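Local coordinates for amino acid ABC transporter, periplasmic amino acid-binding protein, putative (Streptococcus pneumoniae, PDB 4I62) that binds L-arginine between its two lobes and probably delivers it, as the substrate-binding component, to an amino acid ABC transporter, at residues Val42-Pro47 / Gly100-Ala105; Phe119-Pro124 / Ala228-Lys233. All coordinates share one frame; numbering follows the deposited sequence.

Contact 1 of 2, residues Val42-Pro47 / Gly100-Ala105; sequences VVALNP and GKADLA. With ARG (arginine), chain B.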
ATOM      1  N   VAL A  42      14.369  -6.004  -9.706  1.00 10.70           N
ATOM      2  CA  VAL A  42      14.257  -6.053  -8.247  1.00 10.73           C
ATOM      3  C   VAL A  42      13.186  -5.086  -7.772  1.00  9.56           C
ATOM      4  O   VAL A  42      13.268  -3.889  -8.031  1.00 10.48           O
ATOM      5  CB  VAL A  42      15.615  -5.723  -7.582  1.00 12.22           C
ATOM      6  CG1 VAL A  42      15.487  -5.842  -6.066  1.00 12.79           C
ATOM      7  CG2 VAL A  42      16.744  -6.655  -8.073  1.00 13.61           C
ATOM      8  N   VAL A  43      12.159  -5.622  -7.126  1.00  9.16           N
ATOM      9  CA  VAL A  43      10.995  -4.831  -6.695  1.00  8.11           C
ATOM     10  C   VAL A  43      10.924  -4.790  -5.172  1.00  8.79           C
ATOM     11  O   VAL A  43      10.776  -5.821  -4.517  1.00  9.55           O
ATOM     12  CB  VAL A  43       9.710  -5.458  -7.264  1.00  9.06           C
ATOM     13  CG1 VAL A  43       8.454  -4.720  -6.737  1.00  9.87           C
ATOM     14  CG2 VAL A  43       9.703  -5.417  -8.814  1.00 10.42           C
ATOM     15  N   ALA A  44      11.010  -3.585  -4.647  1.00  8.27           N
ATOM     16  CA  ALA A  44      10.866  -3.349  -3.198  1.00  8.88           C
ATOM     17  C   ALA A  44       9.403  -3.244  -2.812  1.00  7.86           C
ATOM     18  O   ALA A  44       8.623  -2.564  -3.500  1.00  8.42           O
ATOM     19  CB  ALA A  44      11.607  -2.089  -2.790  1.00 10.01           C
ATOM     20  N   LEU A  45       9.039  -3.862  -1.692  1.00  8.05           N
ATOM     21  CA  LEU A  45       7.664  -3.809  -1.230  1.00  7.63           C
ATOM     22  C   LEU A  45       7.585  -4.229   0.246  1.00  8.06           C
ATOM     23  O   LEU A  45       8.491  -4.885   0.767  1.00  8.81           O
ATOM     24  CB  LEU A  45       6.725  -4.657  -2.088  1.00  8.51           C
ATOM     25  CG  LEU A  45       6.797  -6.173  -1.932  1.00 12.13           C
ATOM     26  CD1 LEU A  45       5.760  -6.811  -2.819  1.00 14.94           C
ATOM     27  CD2 LEU A  45       8.153  -6.840  -2.124  1.00 14.00           C
ATOM     28  N   ASN A  46       6.480  -3.872   0.890  1.00  7.79           N
ATOM     29  CA  ASN A  46       6.214  -4.267   2.271  1.00  8.25           C
ATOM     30  C   ASN A  46       4.964  -5.146   2.296  1.00  8.25           C
ATOM     31  O   ASN A  46       3.841  -4.627   2.156  1.00  8.93           O
ATOM     32  CB  ASN A  46       6.005  -3.019   3.113  1.00  8.51           C
ATOM     33  CG  ASN A  46       5.502  -3.364   4.497  1.00  8.76           C
ATOM     34  OD1 ASN A  46       4.415  -2.917   4.922  1.00 10.45           O
ATOM     35  ND2 ASN A  46       6.240  -4.224   5.182  1.00 10.95           N
ATOM     36  N   PRO A  47       5.132  -6.476   2.462  1.00  9.74           N
ATOM     37  CA  PRO A  47       4.006  -7.408   2.254  1.00  9.98           C
ATOM     38  C   PRO A  47       3.065  -7.588   3.478  1.00 10.60           C
ATOM     39  O   PRO A  47       2.879  -8.687   4.000  1.00 12.98           O
ATOM     40  CB  PRO A  47       4.711  -8.718   1.908  1.00 12.91           C
ATOM     41  CG  PRO A  47       5.971  -8.664   2.718  1.00 13.79           C
ATOM     42  CD  PRO A  47       6.403  -7.210   2.624  1.00 11.29           C
ATOM     43  N   GLY A 100      19.330   2.837  -5.301  1.00 17.58           N
ATOM     44  CA  GLY A 100      19.652   1.816  -6.288  1.00 17.87           C
ATOM     45  C   GLY A 100      19.626   0.374  -5.811  1.00 18.47           C
ATOM     46  O   GLY A 100      19.951  -0.542  -6.577  1.00 21.21           O
ATOM     47  N   LYS A 101      19.215   0.148  -4.567  1.00 15.89           N
ATOM     48  CA  LYS A 101      19.111  -1.208  -4.039  1.00 17.21           C
ATOM     49  C   LYS A 101      17.912  -1.988  -4.601  1.00 16.10           C
ATOM     50  O   LYS A 101      17.864  -3.221  -4.513  1.00 18.18           O
ATOM     51  CB  LYS A 101      19.046  -1.156  -2.514  1.00 17.76           C
ATOM     52  CG  LYS A 101      20.280  -0.549  -1.873  1.00 24.91           C
ATOM     53  CD  LYS A 101      20.020  -0.143  -0.427  1.00 31.47           C
ATOM     54  CE  LYS A 101      19.809  -1.340   0.478  1.00 34.99           C
ATOM     55  NZ  LYS A 101      19.633  -0.910   1.908  1.00 38.16           N
ATOM     56  N   ALA A 102      16.936  -1.269  -5.146  1.00 13.39           N
ATOM     57  CA  ALA A 102      15.821  -1.878  -5.873  1.00 11.61           C
ATOM     58  C   ALA A 102      15.571  -1.059  -7.125  1.00 10.27           C
ATOM     59  O   ALA A 102      15.898   0.135  -7.164  1.00 12.92           O
ATOM     60  CB  ALA A 102      14.569  -1.934  -5.004  1.00 12.50           C
ATOM     61  N   ASP A 103      14.981  -1.675  -8.149  1.00 10.95           N
ATOM     62  CA  ASP A 103      14.679  -0.984  -9.401  1.00 10.82           C
ATOM     63  C   ASP A 103      13.326  -0.267  -9.391  1.00 10.95           C
ATOM     64  O   ASP A 103      13.187   0.808  -9.993  1.00 11.63           O
ATOM     65  CB  ASP A 103      14.679  -2.000 -10.540  1.00 11.16           C
ATOM     66  CG  ASP A 103      16.015  -2.689 -10.678  1.00 14.26           C
ATOM     67  OD1 ASP A 103      17.042  -1.973 -10.708  1.00 17.07           O
ATOM     68  OD2 ASP A 103      16.068  -3.944 -10.709  1.00 14.47           O
ATOM     69  N   LEU A 104      12.334  -0.875  -8.746  1.00  9.41           N
ATOM     70  CA  LEU A 104      10.974  -0.325  -8.678  1.00  8.82           C
ATOM     71  C   LEU A 104      10.473  -0.493  -7.260  1.00  8.11           C
ATOM     72  O   LEU A 104      10.843  -1.461  -6.598  1.00  9.32           O
ATOM     73  CB  LEU A 104       9.993  -1.077  -9.604  1.00  8.62           C
ATOM     74  CG  LEU A 104      10.310  -1.061 -11.085  1.00  9.84           C
ATOM     75  CD1 LEU A 104       9.312  -1.946 -11.830  1.00 10.69           C
ATOM     76  CD2 LEU A 104      10.306   0.379 -11.646  1.00 11.18           C
ATOM     77  N   ALA A 105       9.590   0.412  -6.854  1.00  7.44           N
ATOM     78  CA  ALA A 105       8.737   0.179  -5.689  1.00  7.94           C
ATOM     79  C   ALA A 105       7.337  -0.075  -6.219  1.00  7.05           C
ATOM     80  O   ALA A 105       6.751   0.809  -6.856  1.00  8.37           O
ATOM     81  CB  ALA A 105       8.727   1.374  -4.750  1.00  8.83           C
TER
HETATM   82  N   ARG B 301      -0.436   4.457   0.112  1.00  7.22           N
HETATM   83  CA  ARG B 301       0.356   4.791   1.325  1.00  7.21           C
HETATM   84  C   ARG B 301       1.656   5.504   0.963  1.00  6.85           C
HETATM   85  O   ARG B 301       2.100   5.413  -0.201  1.00  7.83           O
HETATM   86  CB  ARG B 301       0.581   3.564   2.187  1.00  7.22           C
HETATM   87  CG  ARG B 301       1.245   2.407   1.437  1.00  7.27           C
HETATM   88  CD  ARG B 301       1.716   1.316   2.377  1.00  6.76           C
HETATM   89  NE  ARG B 301       2.051   0.123   1.623  1.00  7.20           N
HETATM   90  CZ  ARG B 301       2.522  -0.994   2.139  1.00  6.86           C
HETATM   91  NH1 ARG B 301       2.807  -2.020   1.345  1.00  7.89           N
HETATM   92  NH2 ARG B 301       2.721  -1.087   3.453  1.00  7.69           N
HETATM   93  OXT ARG B 301       2.254   6.126   1.902  1.00  7.84           O

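Contact 2 of 2, residues Phe119-Pro124 / Ala228-Lys233; sequences FDFSTP and AVAMKK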
ATOM      1  N   PHE A 119      11.364  10.988  -7.273  1.00 15.80           N
ATOM      2  CA  PHE A 119      11.090   9.782  -8.060  1.00 14.34           C
ATOM      3  C   PHE A 119      10.353  10.064  -9.364  1.00 14.48           C
ATOM      4  O   PHE A 119       9.565  11.008  -9.452  1.00 18.42           O
ATOM      5  CB  PHE A 119      10.252   8.778  -7.229  1.00 13.59           C
ATOM      6  CG  PHE A 119      10.939   8.346  -5.959  1.00 13.54           C
ATOM      7  CD1 PHE A 119      11.953   7.389  -5.999  1.00 14.67           C
ATOM      8  CD2 PHE A 119      10.616   8.916  -4.748  1.00 14.92           C
ATOM      9  CE1 PHE A 119      12.638   7.012  -4.828  1.00 14.89           C
ATOM     10  CE2 PHE A 119      11.286   8.547  -3.588  1.00 15.16           C
ATOM     11  CZ  PHE A 119      12.298   7.594  -3.623  1.00 14.50           C
ATOM     12  N   ASP A 120      10.611   9.235 -10.367  1.00 15.17           N
ATOM     13  CA  ASP A 120       9.707   9.089 -11.503  1.00 15.22           C
ATOM     14  C   ASP A 120       8.571   8.193 -10.983  1.00 12.50           C
ATOM     15  O   ASP A 120       8.802   7.218 -10.232  1.00 13.88           O
ATOM     16  CB  ASP A 120      10.389   8.369 -12.690  1.00 19.87           C
ATOM     17  CG  ASP A 120      11.064   9.305 -13.693  1.00 22.21           C
ATOM     18  OD1 ASP A 120      11.263  10.511 -13.389  1.00 22.99           O
ATOM     19  OD2 ASP A 120      11.416   8.786 -14.797  1.00 24.92           O
ATOM     20  N   PHE A 121       7.350   8.491 -11.419  1.00 12.04           N
ATOM     21  CA  PHE A 121       6.235   7.609 -11.170  1.00 10.56           C
ATOM     22  C   PHE A 121       5.633   7.143 -12.473  1.00  9.81           C
ATOM     23  O   PHE A 121       5.526   7.896 -13.445  1.00 11.88           O
ATOM     24  CB  PHE A 121       5.121   8.312 -10.378  1.00 11.22           C
ATOM     25  CG  PHE A 121       5.372   8.396  -8.893  1.00 10.51           C
ATOM     26  CD1 PHE A 121       5.189   7.278  -8.121  1.00 11.25           C
ATOM     27  CD2 PHE A 121       5.755   9.574  -8.285  1.00 12.80           C
ATOM     28  CE1 PHE A 121       5.362   7.334  -6.735  1.00 12.18           C
ATOM     29  CE2 PHE A 121       5.947   9.628  -6.893  1.00 14.19           C
ATOM     30  CZ  PHE A 121       5.747   8.506  -6.130  1.00 13.45           C
ATOM     31  N   SER A 122       5.181   5.908 -12.482  1.00  9.41           N
ATOM     32  CA  SER A 122       4.316   5.447 -13.550  1.00  9.94           C
ATOM     33  C   SER A 122       3.024   6.237 -13.588  1.00  9.18           C
ATOM     34  O   SER A 122       2.671   6.975 -12.634  1.00  9.77           O
ATOM     35  CB  SER A 122       3.972   3.967 -13.361  1.00 10.11           C
ATOM     36  OG  SER A 122       3.064   3.768 -12.293  1.00  9.04           O
ATOM     37  N   THR A 123       2.283   6.066 -14.673  1.00  9.70           N
ATOM     38  CA  THR A 123       0.893   6.461 -14.688  1.00  9.85           C
ATOM     39  C   THR A 123       0.174   5.748 -13.510  1.00  9.66           C
ATOM     40  O   THR A 123       0.567   4.660 -13.090  1.00 10.10           O
ATOM     41  CB  THR A 123       0.287   6.075 -16.028  1.00 10.32           C
ATOM     42  OG1 THR A 123      -0.926   6.792 -16.240  1.00 12.06           O
ATOM     43  CG2 THR A 123      -0.013   4.616 -16.114  1.00 11.18           C
ATOM     44  N   PRO A 124      -0.879   6.351 -12.954  1.00 10.63           N
ATOM     45  CA  PRO A 124      -1.504   5.710 -11.793  1.00 11.35           C
ATOM     46  C   PRO A 124      -2.225   4.428 -12.158  1.00 10.16           C
ATOM     47  O   PRO A 124      -2.774   4.300 -13.291  1.00 12.60           O
ATOM     48  CB  PRO A 124      -2.539   6.741 -11.322  1.00 16.47           C
ATOM     49  CG  PRO A 124      -2.147   8.025 -11.943  1.00 18.67           C
ATOM     50  CD  PRO A 124      -1.320   7.744 -13.149  1.00 13.53           C
ATOM     51  N   ALA A 228       0.941   4.393  -7.731  1.00  8.66           N
ATOM     52  CA  ALA A 228       1.783   4.325  -8.910  1.00  9.14           C
ATOM     53  C   ALA A 228       3.058   3.565  -8.566  1.00  8.78           C
ATOM     54  O   ALA A 228       3.394   3.361  -7.377  1.00  8.38           O
ATOM     55  CB  ALA A 228       2.079   5.720  -9.418  1.00 10.15           C
ATOM     56  N   VAL A 229       3.770   3.125  -9.595  1.00  9.18           N
ATOM     57  CA  VAL A 229       5.067   2.493  -9.426  1.00  9.05           C
ATOM     58  C   VAL A 229       6.139   3.569  -9.363  1.00  9.22           C
ATOM     59  O   VAL A 229       6.173   4.455 -10.217  1.00  9.76           O
ATOM     60  CB  VAL A 229       5.332   1.563 -10.606  1.00  9.54           C
ATOM     61  CG1 VAL A 229       6.753   0.986 -10.550  1.00 10.12           C
ATOM     62  CG2 VAL A 229       4.254   0.485 -10.702  1.00  9.84           C
ATOM     63  N   ALA A 230       6.995   3.502  -8.337  1.00  8.89           N
ATOM     64  CA  ALA A 230       8.079   4.500  -8.220  1.00  9.25           C
ATOM     65  C   ALA A 230       9.366   3.940  -8.754  1.00  9.67           C
ATOM     66  O   ALA A 230       9.678   2.742  -8.599  1.00  9.74           O
ATOM     67  CB  ALA A 230       8.278   4.908  -6.757  1.00 10.36           C
ATOM     68  N   MET A 231      10.137   4.816  -9.366  1.00 10.32           N
ATOM     69  CA  MET A 231      11.436   4.451  -9.905  1.00 12.13           C
ATOM     70  C   MET A 231      12.363   5.668  -9.811  1.00 11.50           C
ATOM     71  O   MET A 231      11.927   6.770  -9.474  1.00 12.93           O
ATOM     72  CB  MET A 231      11.300   3.939 -11.342  1.00 13.40           C
ATOM     73  CG  MET A 231      10.851   4.978 -12.311  1.00 14.11           C
ATOM     74  SD  MET A 231      10.100   4.271 -13.802  1.00 16.08           S
ATOM     75  CE  MET A 231       8.437   3.941 -13.201  1.00 18.43           C
ATOM     76  N   LYS A 232      13.642   5.444 -10.063  1.00 12.45           N
ATOM     77  CA  LYS A 232      14.584   6.549 -10.015  1.00 14.45           C
ATOM     78  C   LYS A 232      14.250   7.600 -11.056  1.00 14.47           C
ATOM     79  O   LYS A 232      13.727   7.303 -12.142  1.00 14.32           O
ATOM     80  CB  LYS A 232      16.024   6.071 -10.149  1.00 19.26           C
ATOM     81  CG  LYS A 232      16.656   5.701  -8.807  1.00 24.88           C
ATOM     82  CD  LYS A 232      18.069   5.160  -8.998  1.00 30.46           C
ATOM     83  CE  LYS A 232      18.991   6.223  -9.573  1.00 37.38           C
ATOM     84  NZ  LYS A 232      19.101   7.397  -8.645  1.00 39.52           N
ATOM     85  N   LYS A 233      14.585   8.842 -10.715  1.00 18.31           N
ATOM     86  CA  LYS A 233      14.327   9.982 -11.572  0.52 22.04           C
ATOM     87  C   LYS A 233      14.994   9.752 -12.910  1.00 22.28           C
ATOM     88  O   LYS A 233      16.066   9.149 -12.979  1.00 20.71           O
ATOM     89  CB  LYS A 233      14.898  11.254 -10.933  0.52 25.35           C
ATOM     90  CG  LYS A 233      14.281  12.546 -11.441  0.52 26.92           C
ATOM     91  CD  LYS A 233      12.828  12.595 -11.040  0.52 25.46           C
ATOM     92  CE  LYS A 233      12.207  13.956 -11.275  0.52 25.71           C
ATOM     93  NZ  LYS A 233      10.779  13.939 -10.835  0.52 22.96           N
TER

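Contact 1 of 2, residues Val42-Pro47 / Gly100-Ala105
Three backbone hydrogen bonds join Val42-Ala44 to Asp103-Leu104 as parallel neighbours. Val42 O accepts two of them: Leu104 N lies in its carbonyl plane at 3.2 Å, while Asp103 N, closer at 2.8 Å, is tilted 23° from that plane and makes the more bent bond. Further along, Ala44 N donates to Leu104 O over 2.9 Å. The Asp103 side chain adds a fourth bond. With CG beside its own backbone N (chi1 -60°), the carboxylate turns back to Val42, where OD2 takes Val42 N on its anti side at 2.9 Å in a nearly straight bond (172°). Asp103 therefore holds both the N-H and the C=O of Val42, and its OD2 also forms a salt bridge with Lys38.

Apolar contacts involve mainly alanine and valine methyls. Ala44 CB meets Ala102 CB at 3.7 Å, and Val42 CG1, anti to the backbone N, lies 4.2 Å from Ala102 CB. Ala44 and Ala105 face helix 90-98, both touching Val93; Val43 and Leu104 point to the other side of the sheet.

Just after the strand, Asn46 binds the ligand's guanidinium: Asn46 O accepts from NH1 and Asn46 OD1 from NH2, both at 2.9 Å. The strand order 82-87, 40-45, 104-105, with helix 90-98 leading to the third strand, is that of a type II periplasmic binding protein lobe, which here offers the first residue after its central strand to the arginine guanidinium.

Contact 2 of 2, residues Phe119-Pro124 / Ala228-Lys233
This is an antiparallel pairing of Asp120-Phe121 with Ala230-Met231, prolonged by a serine side chain and lying beside strand 104-105 in the lobe that also holds strand 40-45. Asp120 and Met231 form the hydrogen-bonded pair: Met231 N to Asp120 O and Asp120 N to Met231 O are each 2.9 Å, but the second is more bent, at 132°. Phe121 and Ala230 follow as a non-hydrogen-bonded pair.

Beyond them Ser122 N donates to Val229 O in its carbonyl plane. Ser122 OG, set between its backbone N and carbonyl carbon (chi1 73°), accepts from Val229 N at 2.9 Å and donates to Thr123 O, so OG, rather than the Ser122 carbonyl O, receives Val229 N. After Phe119-Pro124 the chain leaves for the other lobe and strand 226-232 brings it back, one of the two hinge connections of the type II periplasmic binding protein fold; helix 236-251, which follows, packs on Ser122.

On one face the Phe121 ring lies obliquely against alanines, CD1 being 3.7 Å from Ala228 CB and CE1 3.8 Å from Ala230 CB. On the other, Asp120 CB presses on Met231 CG at 3.4 Å. The Asp120 OD2 is bonded to Ser235 N. In one of the two modelled conformers of Lys233, its side chain and that of Asp120 cross at about a right angle, and NZ turns to Ser116 O and, weakly, to Phe119 O.

Contacts 1 and 2 meet directly, their centres about 12 Å apart, through strand 104-105: one flank pairs with Val42-Ala44, and on the other Ala105 N is 2.9 Å from Ala230 O, a probable hydrogen bond. Side chains reinforce this junction, Leu104 CD2 packing 3.7 Å from Met231 CB and 3.8 Å from Val229 CG1. Helix 90-98 gives the two contacts a shared surface, on which Phe119 and Ala230 of contact 2 also pack. Their relation to the bound arginine differs: contact 1 reaches it through Asn46, whereas the Phe121 side chain of contact 2 is about 8 Å from it.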